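Local structure of galactose-binding lectin (Arachis hypogaea, 6VAW) at residues 60-65 and 165-170; 1-6 and 226-231; 87-92 and 196-201; 66-71 and 222-227. The protein binds D-galactose and galactosides as a homotetrameric legume lectin whose subunits each carry a calcium and a manganese ion. All blocks are in the same frame, centred on the assembly; numbering follows the deposited sequence.

Interaction 1 (60-65 and 165-170); sequences GNVASF and VIYDSS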
# COMPACT_ATOMS: atom_id res chain seq x y z
N GLY A 60 -21.60 -6.79 -15.75
CA GLY A 60 -21.05 -6.46 -17.05
C GLY A 60 -19.79 -5.59 -16.92
O GLY A 60 -19.19 -5.22 -17.92
N ASN A 61 -19.39 -5.28 -15.66
CA ASN A 61 -18.21 -4.45 -15.38
C ASN A 61 -16.91 -5.20 -15.67
O ASN A 61 -16.82 -6.40 -15.51
CB ASN A 61 -18.20 -3.94 -13.92
CG ASN A 61 -19.30 -2.97 -13.57
OD1 ASN A 61 -19.55 -2.70 -12.40
ND2 ASN A 61 -19.97 -2.40 -14.56
N VAL A 62 -15.89 -4.44 -16.09
CA VAL A 62 -14.55 -4.95 -16.42
C VAL A 62 -13.53 -4.19 -15.56
O VAL A 62 -13.67 -2.99 -15.37
CB VAL A 62 -14.24 -4.83 -17.93
CG1 VAL A 62 -12.89 -5.46 -18.27
CG2 VAL A 62 -15.36 -5.43 -18.78
N ALA A 63 -12.55 -4.91 -15.00
CA ALA A 63 -11.56 -4.32 -14.12
C ALA A 63 -10.55 -3.47 -14.91
O ALA A 63 -10.34 -3.69 -16.11
CB ALA A 63 -10.81 -5.42 -13.37
N SER A 64 -9.98 -2.47 -14.23
CA SER A 64 -8.85 -1.72 -14.75
C SER A 64 -7.66 -2.25 -13.99
O SER A 64 -7.85 -2.80 -12.89
CB SER A 64 -9.01 -0.21 -14.53
OG SER A 64 -9.91 0.36 -15.48
N PHE A 65 -6.47 -2.11 -14.53
CA PHE A 65 -5.29 -2.52 -13.77
C PHE A 65 -4.07 -1.67 -14.15
O PHE A 65 -4.01 -1.04 -15.23
CB PHE A 65 -4.98 -4.02 -13.89
CG PHE A 65 -4.61 -4.54 -15.25
CD1 PHE A 65 -3.32 -4.34 -15.76
CD2 PHE A 65 -5.50 -5.32 -15.98
CE1 PHE A 65 -2.95 -4.87 -17.00
CE2 PHE A 65 -5.13 -5.84 -17.23
CZ PHE A 65 -3.87 -5.60 -17.73
N VAL A 165 2.36 -0.93 -17.43
CA VAL A 165 1.21 -1.26 -18.24
C VAL A 165 -0.06 -0.74 -17.55
O VAL A 165 -0.29 -0.97 -16.36
CB VAL A 165 1.11 -2.78 -18.55
CG1 VAL A 165 -0.08 -3.06 -19.44
CG2 VAL A 165 2.40 -3.33 -19.19
N ILE A 166 -0.91 -0.07 -18.34
CA ILE A 166 -2.19 0.45 -17.84
C ILE A 166 -3.29 -0.13 -18.70
O ILE A 166 -3.27 0.06 -19.92
CB ILE A 166 -2.29 2.01 -17.83
CG1 ILE A 166 -1.24 2.67 -16.95
CG2 ILE A 166 -3.72 2.47 -17.44
CD1 ILE A 166 -1.17 4.21 -17.18
N TYR A 167 -4.28 -0.79 -18.06
CA TYR A 167 -5.47 -1.22 -18.80
C TYR A 167 -6.64 -0.39 -18.31
O TYR A 167 -6.97 -0.43 -17.12
CB TYR A 167 -5.74 -2.73 -18.71
CG TYR A 167 -6.93 -3.14 -19.54
CD1 TYR A 167 -6.88 -3.15 -20.93
CD2 TYR A 167 -8.16 -3.41 -18.94
CE1 TYR A 167 -8.00 -3.47 -21.71
CE2 TYR A 167 -9.29 -3.73 -19.70
CZ TYR A 167 -9.20 -3.77 -21.08
OH TYR A 167 -10.28 -4.12 -21.85
N ASP A 168 -7.20 0.44 -19.18
CA ASP A 168 -8.35 1.28 -18.86
C ASP A 168 -9.63 0.56 -19.33
O ASP A 168 -9.88 0.50 -20.53
CB ASP A 168 -8.24 2.66 -19.52
CG ASP A 168 -9.48 3.50 -19.26
OD1 ASP A 168 -9.73 3.84 -18.08
OD2 ASP A 168 -10.22 3.75 -20.20
N SER A 169 -10.42 0.03 -18.41
CA SER A 169 -11.60 -0.77 -18.78
C SER A 169 -12.65 -0.01 -19.63
O SER A 169 -13.12 -0.61 -20.60
CB SER A 169 -12.28 -1.38 -17.56
OG SER A 169 -12.82 -0.39 -16.69
N SER A 170 -12.95 1.28 -19.34
CA SER A 170 -13.95 2.08 -20.09
C SER A 170 -13.63 2.19 -21.61
O SER A 170 -14.53 1.98 -22.44
CB SER A 170 -14.08 3.48 -19.48
OG SER A 170 -15.07 4.24 -20.16
O HOH W 1 -12.44 1.26 -14.33

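Interaction 2 (1-6 and 226-231); sequences AETVSF and TSTLIT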
# COMPACT_ATOMS: atom_id res chain seq x y z
N ALA A 1 -15.74 -1.74 -4.15
CA ALA A 1 -14.89 -2.19 -5.25
C ALA A 1 -13.98 -3.34 -4.81
O ALA A 1 -13.54 -3.39 -3.66
CB ALA A 1 -14.05 -1.04 -5.79
N GLU A 2 -13.72 -4.26 -5.73
CA GLU A 2 -12.89 -5.45 -5.51
C GLU A 2 -11.49 -5.17 -6.09
O GLU A 2 -11.36 -4.99 -7.30
CB GLU A 2 -13.55 -6.64 -6.19
CG GLU A 2 -12.84 -7.98 -6.09
CD GLU A 2 -13.67 -9.09 -6.70
OE1 GLU A 2 -14.78 -9.34 -6.18
OE2 GLU A 2 -13.25 -9.68 -7.71
N THR A 3 -10.48 -5.18 -5.23
CA THR A 3 -9.09 -4.90 -5.59
C THR A 3 -8.15 -6.05 -5.22
O THR A 3 -8.26 -6.63 -4.15
CB THR A 3 -8.65 -3.56 -4.92
OG1 THR A 3 -9.42 -2.52 -5.52
CG2 THR A 3 -7.15 -3.26 -5.09
N VAL A 4 -7.24 -6.38 -6.17
CA VAL A 4 -6.17 -7.36 -6.01
C VAL A 4 -4.87 -6.55 -6.13
O VAL A 4 -4.67 -5.88 -7.14
CB VAL A 4 -6.21 -8.55 -7.00
CG1 VAL A 4 -4.98 -9.45 -6.84
CG2 VAL A 4 -7.50 -9.36 -6.87
N SER A 5 -4.03 -6.60 -5.10
CA SER A 5 -2.77 -5.87 -5.10
C SER A 5 -1.65 -6.70 -4.53
O SER A 5 -1.81 -7.33 -3.48
CB SER A 5 -2.93 -4.57 -4.30
OG SER A 5 -1.79 -3.75 -4.48
N PHE A 6 -0.49 -6.71 -5.23
CA PHE A 6 0.70 -7.44 -4.77
C PHE A 6 1.96 -6.76 -5.23
O PHE A 6 1.92 -5.94 -6.15
CB PHE A 6 0.68 -8.92 -5.18
CG PHE A 6 0.55 -9.28 -6.65
CD1 PHE A 6 1.65 -9.27 -7.48
CD2 PHE A 6 -0.68 -9.67 -7.17
CE1 PHE A 6 1.54 -9.64 -8.83
CE2 PHE A 6 -0.79 -10.03 -8.52
CZ PHE A 6 0.33 -10.04 -9.34
N THR A 226 -1.86 -3.99 -9.43
CA THR A 226 -3.09 -3.56 -8.78
C THR A 226 -4.20 -3.61 -9.80
O THR A 226 -4.06 -3.03 -10.87
CB THR A 226 -3.03 -2.17 -8.11
OG1 THR A 226 -1.95 -2.08 -7.17
CG2 THR A 226 -4.36 -1.81 -7.43
N SER A 227 -5.29 -4.29 -9.48
CA SER A 227 -6.48 -4.34 -10.32
C SER A 227 -7.67 -3.95 -9.47
O SER A 227 -7.70 -4.31 -8.29
CB SER A 227 -6.67 -5.72 -10.94
OG SER A 227 -7.08 -6.66 -9.96
N THR A 228 -8.62 -3.21 -10.03
CA THR A 228 -9.82 -2.79 -9.33
C THR A 228 -11.03 -3.03 -10.24
O THR A 228 -11.07 -2.54 -11.36
CB THR A 228 -9.73 -1.35 -8.81
OG1 THR A 228 -8.67 -1.27 -7.86
CG2 THR A 228 -11.02 -0.87 -8.13
N LEU A 229 -12.01 -3.76 -9.71
CA LEU A 229 -13.27 -4.09 -10.39
C LEU A 229 -14.41 -3.45 -9.61
O LEU A 229 -14.54 -3.69 -8.41
CB LEU A 229 -13.46 -5.64 -10.50
CG LEU A 229 -14.80 -6.19 -11.05
CD1 LEU A 229 -14.96 -5.92 -12.57
CD2 LEU A 229 -14.93 -7.67 -10.77
N ILE A 230 -15.16 -2.55 -10.25
CA ILE A 230 -16.29 -1.89 -9.61
C ILE A 230 -17.39 -2.96 -9.44
O ILE A 230 -17.70 -3.68 -10.39
CB ILE A 230 -16.77 -0.64 -10.41
CG1 ILE A 230 -15.72 0.52 -10.37
CG2 ILE A 230 -18.19 -0.17 -9.99
CD1 ILE A 230 -15.27 1.12 -8.96
N THR A 231 -17.88 -3.10 -8.20
CA THR A 231 -18.93 -4.06 -7.82
C THR A 231 -20.22 -3.26 -7.59
O THR A 231 -20.23 -2.38 -6.73
CB THR A 231 -18.48 -4.90 -6.60
OG1 THR A 231 -18.02 -4.02 -5.56
CG2 THR A 231 -17.38 -5.91 -6.93
O HOH W 2 -17.66 -0.80 -6.63
O HOH W 3 -9.78 -6.50 -9.03

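Interaction 3 (87-92 and 196-201); sequences FFIAPE and AKLPER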
# COMPACT_ATOMS: atom_id res chain seq x y z
N PHE A 87 4.54 -11.03 -21.30
CA PHE A 87 3.71 -10.77 -20.13
C PHE A 87 2.31 -11.14 -20.58
O PHE A 87 1.83 -10.55 -21.55
CB PHE A 87 3.82 -9.30 -19.65
CG PHE A 87 2.69 -8.92 -18.72
CD1 PHE A 87 2.61 -9.48 -17.44
CD2 PHE A 87 1.72 -8.02 -19.11
CE1 PHE A 87 1.56 -9.12 -16.57
CE2 PHE A 87 0.67 -7.66 -18.24
CZ PHE A 87 0.60 -8.21 -16.99
N PHE A 88 1.68 -12.15 -19.96
CA PHE A 88 0.41 -12.59 -20.52
C PHE A 88 -0.68 -12.78 -19.47
O PHE A 88 -0.43 -12.84 -18.27
CB PHE A 88 0.59 -13.87 -21.37
CG PHE A 88 0.87 -15.13 -20.56
CD1 PHE A 88 2.12 -15.35 -19.98
CD2 PHE A 88 -0.11 -16.09 -20.39
CE1 PHE A 88 2.36 -16.49 -19.20
CE2 PHE A 88 0.15 -17.26 -19.65
CZ PHE A 88 1.39 -17.45 -19.06
N ILE A 89 -1.90 -12.85 -19.98
CA ILE A 89 -3.18 -13.01 -19.27
C ILE A 89 -3.86 -14.17 -19.91
O ILE A 89 -3.96 -14.19 -21.13
CB ILE A 89 -4.06 -11.77 -19.32
CG1 ILE A 89 -3.25 -10.48 -19.18
CG2 ILE A 89 -5.17 -11.87 -18.27
CD1 ILE A 89 -4.05 -9.18 -19.61
N ALA A 90 -4.28 -15.17 -19.14
CA ALA A 90 -4.86 -16.35 -19.78
C ALA A 90 -5.90 -17.03 -18.87
O ALA A 90 -5.96 -16.68 -17.70
CB ALA A 90 -3.75 -17.35 -20.15
N PRO A 91 -6.72 -17.99 -19.38
CA PRO A 91 -7.69 -18.69 -18.50
C PRO A 91 -6.97 -19.29 -17.27
O PRO A 91 -5.77 -19.62 -17.37
CB PRO A 91 -8.30 -19.77 -19.41
CG PRO A 91 -8.14 -19.23 -20.79
CD PRO A 91 -6.78 -18.52 -20.76
N GLU A 92 -7.67 -19.38 -16.12
CA GLU A 92 -7.06 -19.85 -14.86
C GLU A 92 -6.43 -21.25 -14.97
O GLU A 92 -5.50 -21.52 -14.21
CB GLU A 92 -8.04 -19.77 -13.67
CG GLU A 92 -9.31 -20.60 -13.80
CD GLU A 92 -10.42 -20.26 -12.83
OE1 GLU A 92 -10.13 -19.99 -11.64
OE2 GLU A 92 -11.59 -20.32 -13.26
N ALA A 196 -14.45 -9.79 -24.04
CA ALA A 196 -14.76 -10.55 -25.25
C ALA A 196 -13.74 -11.65 -25.54
O ALA A 196 -14.08 -12.64 -26.17
CB ALA A 196 -14.84 -9.61 -26.45
N LYS A 197 -12.49 -11.47 -25.11
CA LYS A 197 -11.42 -12.40 -25.44
C LYS A 197 -11.05 -13.36 -24.32
O LYS A 197 -10.40 -14.37 -24.56
CB LYS A 197 -10.16 -11.62 -25.86
CG LYS A 197 -10.34 -10.66 -27.04
CD LYS A 197 -10.69 -11.38 -28.34
CE LYS A 197 -10.80 -10.43 -29.50
NZ LYS A 197 -11.47 -11.05 -30.66
N LEU A 198 -11.37 -13.03 -23.09
CA LEU A 198 -10.98 -13.89 -21.98
C LEU A 198 -12.14 -14.26 -21.06
O LEU A 198 -13.09 -13.50 -20.99
CB LEU A 198 -9.89 -13.19 -21.13
CG LEU A 198 -8.48 -13.16 -21.76
CD1 LEU A 198 -7.61 -12.13 -21.08
CD2 LEU A 198 -7.81 -14.52 -21.72
N PRO A 199 -11.99 -15.34 -20.24
CA PRO A 199 -13.05 -15.69 -19.26
C PRO A 199 -13.07 -14.73 -18.07
O PRO A 199 -12.10 -13.96 -17.87
CB PRO A 199 -12.66 -17.10 -18.82
CG PRO A 199 -11.18 -17.17 -19.00
CD PRO A 199 -10.87 -16.31 -20.19
N GLU A 200 -14.13 -14.83 -17.23
CA GLU A 200 -14.23 -13.96 -16.04
C GLU A 200 -13.02 -14.07 -15.10
O GLU A 200 -12.63 -13.06 -14.51
CB GLU A 200 -15.51 -14.26 -15.25
CG GLU A 200 -16.77 -13.77 -15.95
CD GLU A 200 -18.02 -14.45 -15.45
OE1 GLU A 200 -18.56 -14.01 -14.42
OE2 GLU A 200 -18.49 -15.41 -16.12
N ARG A 201 -12.48 -15.30 -14.92
CA ARG A 201 -11.35 -15.60 -14.05
C ARG A 201 -10.12 -15.95 -14.89
O ARG A 201 -10.17 -16.80 -15.80
CB ARG A 201 -11.65 -16.70 -13.03
CG ARG A 201 -12.73 -16.31 -11.99
CD ARG A 201 -13.40 -17.50 -11.33
NE ARG A 201 -12.45 -18.50 -10.84
CZ ARG A 201 -12.41 -18.95 -9.58
NH1 ARG A 201 -13.27 -18.49 -8.68
NH2 ARG A 201 -11.52 -19.87 -9.24

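Interaction 4 (66-71 and 222-227); sequences LTSFSF and SWSFTS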
# COMPACT_ATOMS: atom_id res chain seq x y z
N LEU A 66 -3.12 -1.63 -13.21
CA LEU A 66 -1.84 -0.96 -13.31
C LEU A 66 -0.80 -1.99 -12.90
O LEU A 66 -0.90 -2.52 -11.79
CB LEU A 66 -1.76 0.30 -12.42
CG LEU A 66 -0.35 0.87 -12.22
CD1 LEU A 66 0.23 1.41 -13.58
CD2 LEU A 66 -0.35 1.94 -11.15
N THR A 67 0.17 -2.26 -13.75
CA THR A 67 1.20 -3.22 -13.38
C THR A 67 2.54 -2.73 -13.86
O THR A 67 2.63 -2.08 -14.89
CB THR A 67 0.88 -4.68 -13.85
OG1 THR A 67 1.84 -5.60 -13.32
CG2 THR A 67 0.79 -4.85 -15.37
N SER A 68 3.58 -2.97 -13.06
CA SER A 68 4.94 -2.64 -13.42
C SER A 68 5.84 -3.85 -13.15
O SER A 68 5.61 -4.61 -12.20
CB SER A 68 5.42 -1.41 -12.65
OG SER A 68 4.60 -0.28 -12.89
N PHE A 69 6.82 -4.05 -14.01
CA PHE A 69 7.76 -5.15 -13.83
C PHE A 69 9.08 -4.78 -14.46
O PHE A 69 9.16 -3.82 -15.23
CB PHE A 69 7.21 -6.51 -14.40
CG PHE A 69 6.74 -6.46 -15.84
CD1 PHE A 69 7.62 -6.67 -16.89
CD2 PHE A 69 5.40 -6.20 -16.14
CE1 PHE A 69 7.18 -6.66 -18.21
CE2 PHE A 69 4.97 -6.15 -17.47
CZ PHE A 69 5.86 -6.40 -18.49
N SER A 70 10.14 -5.51 -14.06
CA SER A 70 11.46 -5.34 -14.62
C SER A 70 12.03 -6.69 -15.01
O SER A 70 11.82 -7.70 -14.32
CB SER A 70 12.39 -4.61 -13.68
OG SER A 70 12.57 -5.28 -12.45
N PHE A 71 12.70 -6.71 -16.14
CA PHE A 71 13.31 -7.93 -16.64
C PHE A 71 14.68 -7.65 -17.21
O PHE A 71 15.07 -6.48 -17.37
CB PHE A 71 12.40 -8.61 -17.70
CG PHE A 71 12.23 -7.87 -19.01
CD1 PHE A 71 13.21 -7.91 -20.00
CD2 PHE A 71 11.04 -7.18 -19.29
CE1 PHE A 71 13.06 -7.23 -21.20
CE2 PHE A 71 10.88 -6.51 -20.51
CZ PHE A 71 11.88 -6.53 -21.46
N SER A 222 11.40 -8.09 -10.85
CA SER A 222 10.39 -7.56 -9.93
C SER A 222 9.05 -7.45 -10.63
O SER A 222 8.99 -7.42 -11.86
CB SER A 222 10.81 -6.21 -9.37
OG SER A 222 10.92 -5.21 -10.37
N TRP A 223 7.96 -7.39 -9.85
CA TRP A 223 6.61 -7.29 -10.38
C TRP A 223 5.66 -6.72 -9.33
O TRP A 223 5.55 -7.28 -8.24
CB TRP A 223 6.15 -8.67 -10.84
CG TRP A 223 4.82 -8.72 -11.54
CD1 TRP A 223 4.19 -7.70 -12.20
CD2 TRP A 223 3.99 -9.87 -11.69
NE1 TRP A 223 3.01 -8.15 -12.75
CE2 TRP A 223 2.88 -9.49 -12.48
CE3 TRP A 223 4.11 -11.21 -11.29
CZ2 TRP A 223 1.89 -10.41 -12.87
CZ3 TRP A 223 3.10 -12.10 -11.63
CH2 TRP A 223 1.99 -11.69 -12.38
N SER A 224 4.96 -5.62 -9.66
CA SER A 224 3.93 -5.03 -8.82
C SER A 224 2.65 -4.99 -9.65
O SER A 224 2.71 -4.90 -10.87
CB SER A 224 4.34 -3.66 -8.31
OG SER A 224 4.38 -2.69 -9.35
N PHE A 225 1.50 -5.11 -9.00
CA PHE A 225 0.23 -5.19 -9.69
C PHE A 225 -0.90 -4.71 -8.83
O PHE A 225 -0.93 -5.01 -7.64
CB PHE A 225 -0.03 -6.67 -10.09
CG PHE A 225 -1.33 -6.98 -10.79
CD1 PHE A 225 -2.48 -7.25 -10.06
CD2 PHE A 225 -1.39 -7.06 -12.17
CE1 PHE A 225 -3.68 -7.57 -10.71
CE2 PHE A 225 -2.59 -7.33 -12.82
CZ PHE A 225 -3.73 -7.60 -12.09
N THR A 226 -1.86 -3.99 -9.43
CA THR A 226 -3.09 -3.56 -8.78
C THR A 226 -4.20 -3.61 -9.80
O THR A 226 -4.06 -3.03 -10.87
CB THR A 226 -3.03 -2.17 -8.11
OG1 THR A 226 -1.95 -2.08 -7.17
CG2 THR A 226 -4.36 -1.81 -7.43
N SER A 227 -5.29 -4.29 -9.48
CA SER A 227 -6.48 -4.34 -10.32
C SER A 227 -7.67 -3.95 -9.47
O SER A 227 -7.70 -4.31 -8.29
CB SER A 227 -6.67 -5.72 -10.94
OG SER A 227 -7.08 -6.66 -9.96
O HOH W 4 0.16 -1.04 -8.86

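Interaction 1 (60-65 and 165-170)
Phe-65 meets Tyr-167 face-on through an aliphatic carbon: CB of Tyr-167 sits over one face of the Phe-65 ring, 3.6 Å from its centroid, a CH-pi contact with CE2 and CZ as the nearest ring atoms. Outward, the tyrosine next brings CG to 4.0 Å from Phe-65 CE2; the two rings are slid apart and barely overlap, with planes at 26°. With CG opposite the backbone N (chi1 -177°), the ring runs out beside Ala-63 and Val-62: CD2 has the carbonyl oxygen of Ala-63 at the ring edge, 3.6 Å away, and CE2 packs against Val-62 CG1. The hydroxyl OH at the tip bonds to Val-192 O. The backbones beneath form an antiparallel hydrogen-bonded pair, Phe-65 with Tyr-167, where strand 64-74 begins and 159-168 ends in the flat back sheet of the legume lectin jelly roll. Just past strand 159-168 the contact continues through serines: Ser-169 N gives Ser-64 OG an almost straight bond of 3.0 Å (176°). Ser-64 OG is also hydrogen-bonded to Thr-187 OG1 of the second subunit, while one water lies 2.9 Å from both Ser-64 OG and Ser-169 OG. Phe-65 CE1 also packs 4.2 Å from Val-165 CG1, side by side.

Interaction 2 (1-6 and 226-231)
Thr-3 and Thr-228 share nearly the same first torsion (chi1 -66° and -62°), which turns each OG1 opposite its own carbonyl carbon and lets the two hydroxyls meet across a non-hydrogen-bonded pair. Thr-228 OG1 donates to Thr-3 OG1 at 2.8 Å. Both hydroxyls are also bound by the second subunit, Thr-3 OG1 by Asp-184 OD1 and Thr-228 OG1 by Ile-185 N, so this short bond forms part of a network that passes from one chain to the next. Beside it Thr-3 CG2 and Thr-226 CG2 touch methyl to methyl at 3.9 Å. Glu-2, Val-4, Ser-227 and Leu-229 occupy the reverse face. There the extended Glu-2 side chain runs alongside Leu-229, its OE2 4.0 Å from CD2, and its OE1 reaches a salt bridge with Arg-53. Ser-227 OG approaches Val-4 CB at 3.6 Å and holds a water that donates to Glu-2 O (2.8 Å). Glu-2 O thereby receives two donors, the water and Leu-229 N. Regular antiparallel pairing, Glu-2 with Leu-229 and Val-4 with Ser-227, carries the backbones. Beyond the last strand pair a second water accepts from Thr-231 N at 2.8 Å, and weakly from the amino terminus. The contact thus joins the two ends of the chain in the back sheet: strand 2-8 lies along one side of strand 217-229, strand 64-74 along the other, and strand 43-53 of the opposing sheet packs against Val-4, Ser-227 and Leu-229.

Interaction 3 (87-92 and 196-201)
Arg-201 grips the carboxylate of Glu-92 side-on, with two nitrogens directed at a single oxygen. NH2 lies 2.8 Å and NE 2.9 Å from Glu-92 OE1; NH2 meets the syn lone pair of OE1, whereas NE comes in on the syn side but 24° out of the carboxylate plane. OE2 takes only a weak bond from NE. OE1 lies almost in the guanidinium plane, yet the two flat groups are turned 47° against each other, so this is not the coplanar, two-oxygen form of the salt bridge. A bend at chi3 (49°) folds the arginine so that its NE side faces the acid. Next to this pair the prolines cross at about a right angle, Pro-91 CB 3.9 Å from Pro-199 CG. Deeper in, Leu-198 spreads its methyls: CD1 rests on Ile-89 CG2 at 3.7 Å and CD2 against Ala-90 CA at 4.0 Å. Leu-198 is the first residue to leave the short helix 194-197, and its carbonyl oxygen is held by Trp-55 NE1. Pro-51 of strand 43-53 packs on both Glu-92 and Arg-201, and Pro-16 of the third subunit touches the arginine. The contact therefore grades from an apolar inner part, fastening the link after the helix to the end of strand 84-91, to an ion pair at the partly exposed end, where hydrogen bonding concentrates on OE1 and the opposite charge probably helps keep Glu-92 ionised.

Interaction 4 (66-71 and 222-227)
Thr-67 OG1 and Ser-224 O form the polar centre of this strand pair. The hydroxyl donates to Ser-224 O at 2.7 Å and accepts the indole N-H of Trp-223, whose NE1 lies 2.9 Å away near the ring plane, although the bond is bent (136°). Having OG1 opposite the backbone N (chi1 -173°) carries the hydroxyl across to strand 217-229. Ser-224 O is gripped twice, because Ser-68 N also bonds to it, from above the carbonyl plane and at a longer 3.0 Å. Together the two bonds on OG1 fix the hydroxyl's direction and tie down the polar edge of the indole, whose CD1 also has Ser-68 O in plane at 3.4 Å. Phe-225 brings CD2 to 3.7 Å from Thr-67 CB, and Phe-69 CB packs 3.9 Å from Trp-223 CD1. Thr-67, Phe-69, Trp-223 and Phe-225 thus share one face, the side turned to the hydrophobic core, whereas the other bears Leu-66, serines and Thr-226. There Ser-70 OG and Ser-222 OG share a short 2.7 Å hydrogen bond, and a water hydrogen-bonded to Thr-226 OG1 also donates weakly to Leu-66 O. Segments 66-71 and 222-227 run antiparallel (176°); their strands, 64-74 and 217-229, are central members of the back sheet, with strand 159-168 beyond the first and strand 2-8 beyond the second; Phe-87 of strand 84-91 and Phe-206 of strand 201-209, both in the opposing sheet, pack against the aromatic face.

Interactions 1, 2 and 4 all belong to the back sheet: 1 and 4 share strand 64-74, 2 and 4 share strand 217-229 with Thr-226 and Ser-227. A probable Ser-64 O to Thr-228 N bond joins 1 to 2. Interaction 4 lies nearest the chain's centre and sends aromatic side chains inward, where Phe-87 of segment 87-92 meets Phe-69, Thr-67 and Trp-223. Interactions 1 and 2 sit farther out and use hydroxyls for contacts with the second subunit; 1 is largely buried, 2 only partly, running out to the exposed Ala-1 and Ile-230. Interaction 3 alone lacks strand pairing, relying on prolines, aliphatic packing and a salt bridge, and it touches interaction 1 through Ile-89 and Phe-65.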